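Local coordinates for alkaline phosphatase D (Bacillus subtilis, PDB 2YEQ), which hydrolyses phosphate esters, as a secreted phosphodiesterase and alkaline phosphatase with iron and calcium in its active site, at residues A[246-251]-A[259-264]. Sequence-based numbering, arbitrary orientation.
Sequences MPLRIS and MQLYRH. With PE5 (3,6,9,12,15,18,21,24-octaoxahexacosan-1-ol), chain V.
Leu248 turns CG anti to its own carbonyl carbon (chi1 -61°), which points its two methyls at Met259, Leu261 and Arg263. The contact joins the loop after helix 228-245 to the residues leading into edge strand 263-267 and its first residue, Arg263, within the calcineurin-like phosphatase fold. Leu248 N closes an inverse gamma turn centred on Pro247 by bonding Met246 O. Met259 runs extended and brings CE to 3.5 Å from Leu248 CD1. Leu261 crosses Leu248 at about a right angle, its CD1 3.8 Å from Leu248 CD1. Leu248 CD2 sits over one face of the Arg263 guanidinium, 3.6 Å from NH2. NH1 donates to Leu261 O at the guanidinium edge, nearly in its plane. NH2 forms a salt bridge with Asp17 and a hydrogen bond to Val206 O. Gln260 bends at chi2 (60°), and its NE2 gives Tyr262 O a 2.9 Å hydrogen bond while lying over the centre of the Tyr262 ring. With alanine in place of Gln260, the Tyr262 carbonyl would probably lose this donor and the ring the amide over its face. The PE5 chain runs past Ser251, Gln260 and Arg263. A water links the two backbones, giving a 2.8 Å hydrogen bond to Ser251 O and accepting one from Gln260 N.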
loop_
_atom_site.group_PDB
_atom_site.type_symbol
_atom_site.label_atom_id
_atom_site.label_comp_id
_atom_site.label_asym_id
_atom_site.label_seq_id
_atom_site.Cartn_x
_atom_site.Cartn_y
_atom_site.Cartn_z
ATOM N N MET A 246 -8.989 2.723 9.029
ATOM C CA MET A 246 -7.873 1.770 9.007
ATOM C C MET A 246 -7.593 1.173 10.370
ATOM O O MET A 246 -7.691 1.859 11.395
ATOM C CB MET A 246 -6.610 2.460 8.493
ATOM C CG MET A 246 -6.641 2.818 7.040
ATOM S SD MET A 246 -6.894 1.381 5.963
ATOM C CE MET A 246 -6.847 2.067 4.351
ATOM N N PRO A 247 -7.179 -0.096 10.400
ATOM C CA PRO A 247 -6.925 -0.783 11.672
ATOM C C PRO A 247 -5.546 -0.439 12.240
ATOM O O PRO A 247 -4.633 -1.267 12.240
ATOM C CB PRO A 247 -7.011 -2.257 11.292
ATOM C CG PRO A 247 -6.490 -2.291 9.914
ATOM C CD PRO A 247 -7.005 -1.011 9.261
ATOM N N LEU A 248 -5.434 0.783 12.741
ATOM C CA LEU A 248 -4.207 1.337 13.313
ATOM C C LEU A 248 -4.293 1.440 14.822
ATOM O O LEU A 248 -5.371 1.543 15.390
ATOM C CB LEU A 248 -3.984 2.730 12.715
ATOM C CG LEU A 248 -3.797 2.775 11.190
ATOM C CD1 LEU A 248 -3.703 4.205 10.677
ATOM C CD2 LEU A 248 -2.552 2.003 10.723
ATOM N N ARG A 249 -3.146 1.459 15.480
ATOM C CA ARG A 249 -3.087 1.650 16.931
ATOM C C ARG A 249 -3.237 3.121 17.317
ATOM O O ARG A 249 -3.167 3.983 16.465
ATOM C CB ARG A 249 -1.785 1.070 17.476
ATOM C CG ARG A 249 -1.786 -0.433 17.373
ATOM C CD ARG A 249 -0.565 -1.069 17.931
ATOM N NE ARG A 249 -0.625 -2.524 17.740
ATOM C CZ ARG A 249 -1.106 -3.400 18.619
ATOM N NH1 ARG A 249 -1.595 -3.018 19.785
ATOM N NH2 ARG A 249 -1.098 -4.690 18.329
ATOM N N ILE A 250 -3.465 3.386 18.598
ATOM C CA ILE A 250 -3.811 4.736 19.071
ATOM C C ILE A 250 -2.653 5.769 18.878
ATOM O O ILE A 250 -2.889 6.969 18.699
ATOM C CB ILE A 250 -4.317 4.688 20.549
ATOM C CG1 ILE A 250 -5.068 5.990 20.910
ATOM C CG2 ILE A 250 -3.172 4.385 21.513
ATOM C CD1 ILE A 250 -6.313 6.238 20.047
ATOM N N SER A 251 -1.417 5.286 18.833
ATOM C CA SER A 251 -0.282 6.161 18.574
ATOM C C SER A 251 -0.299 6.723 17.148
ATOM O O SER A 251 0.411 7.674 16.865
ATOM C CB SER A 251 1.023 5.416 18.845
ATOM O OG SER A 251 1.056 4.242 18.042
ATOM N N MET A 259 0.511 12.918 11.591
ATOM C CA MET A 259 0.064 11.570 11.950
ATOM C C MET A 259 1.216 10.555 11.887
ATOM O O MET A 259 1.883 10.428 10.857
ATOM C CB MET A 259 -1.066 11.161 11.011
ATOM C CG MET A 259 -1.663 9.796 11.295
ATOM S SD MET A 259 -3.220 9.529 10.411
ATOM C CE MET A 259 -3.283 7.718 10.427
ATOM N N GLN A 260 1.437 9.840 12.989
ATOM C CA GLN A 260 2.529 8.869 13.052
ATOM C C GLN A 260 2.098 7.584 12.337
ATOM O O GLN A 260 1.299 6.827 12.865
ATOM C CB GLN A 260 2.906 8.571 14.497
ATOM C CG GLN A 260 4.093 7.618 14.659
ATOM C CD GLN A 260 5.343 8.183 14.001
ATOM O OE1 GLN A 260 5.706 9.329 14.246
ATOM N NE2 GLN A 260 5.982 7.402 13.160
ATOM N N LEU A 261 2.602 7.369 11.129
ATOM C CA LEU A 261 2.292 6.161 10.392
ATOM C C LEU A 261 3.527 5.255 10.227
ATOM O O LEU A 261 3.401 4.034 10.276
ATOM C CB LEU A 261 1.690 6.475 9.045
ATOM C CG LEU A 261 0.948 5.335 8.337
ATOM C CD1 LEU A 261 -0.214 4.764 9.203
ATOM C CD2 LEU A 261 0.431 5.794 7.010
ATOM N N TYR A 262 4.721 5.817 10.031
ATOM C CA TYR A 262 5.880 4.929 9.937
ATOM C C TYR A 262 6.078 4.146 11.227
ATOM O O TYR A 262 5.848 4.649 12.321
ATOM C CB TYR A 262 7.147 5.637 9.438
ATOM C CG TYR A 262 7.851 6.571 10.384
ATOM C CD1 TYR A 262 8.730 6.094 11.343
ATOM C CD2 TYR A 262 7.709 7.950 10.243
ATOM C CE1 TYR A 262 9.431 6.968 12.174
ATOM C CE2 TYR A 262 8.397 8.827 11.056
ATOM C CZ TYR A 262 9.251 8.347 12.008
ATOM O OH TYR A 262 9.915 9.240 12.787
ATOM N N ARG A 263 6.416 2.865 11.080
ATOM C CA ARG A 263 6.497 1.986 12.220
ATOM C C ARG A 263 7.246 0.695 11.872
ATOM O O ARG A 263 7.500 0.399 10.707
ATOM C CB ARG A 263 5.104 1.650 12.761
ATOM C CG ARG A 263 4.150 1.060 11.735
ATOM C CD ARG A 263 2.692 1.350 12.131
ATOM N NE ARG A 263 1.663 0.622 11.362
ATOM C CZ ARG A 263 1.298 0.857 10.112
ATOM N NH1 ARG A 263 1.841 1.827 9.371
ATOM N NH2 ARG A 263 0.332 0.135 9.594
ATOM N N HIS A 264 7.627 -0.025 12.912
ATOM C CA HIS A 264 8.473 -1.195 12.755
ATOM C C HIS A 264 7.965 -2.387 13.565
ATOM O O HIS A 264 7.422 -2.241 14.646
ATOM C CB HIS A 264 9.908 -0.839 13.160
ATOM C CG HIS A 264 10.791 -2.030 13.364
ATOM N ND1 HIS A 264 10.880 -2.692 14.571
ATOM C CD2 HIS A 264 11.612 -2.689 12.508
ATOM C CE1 HIS A 264 11.717 -3.708 14.450
ATOM N NE2 HIS A 264 12.172 -3.732 13.206
HETATM C C50 PE5 V . 9.060 7.825 16.801
HETATM O O1 PE5 V . 8.105 6.923 16.237
HETATM C C1 PE5 V . 8.560 5.563 16.156
HETATM C C2 PE5 V . 7.553 4.712 15.377
HETATM O O2 PE5 V . 6.584 4.161 16.277
HETATM C C3 PE5 V . 5.294 3.862 15.717
HETATM C C4 PE5 V . 4.210 3.932 16.778
HETATM O O HOH W 1 -0.126 10.049 15.447
#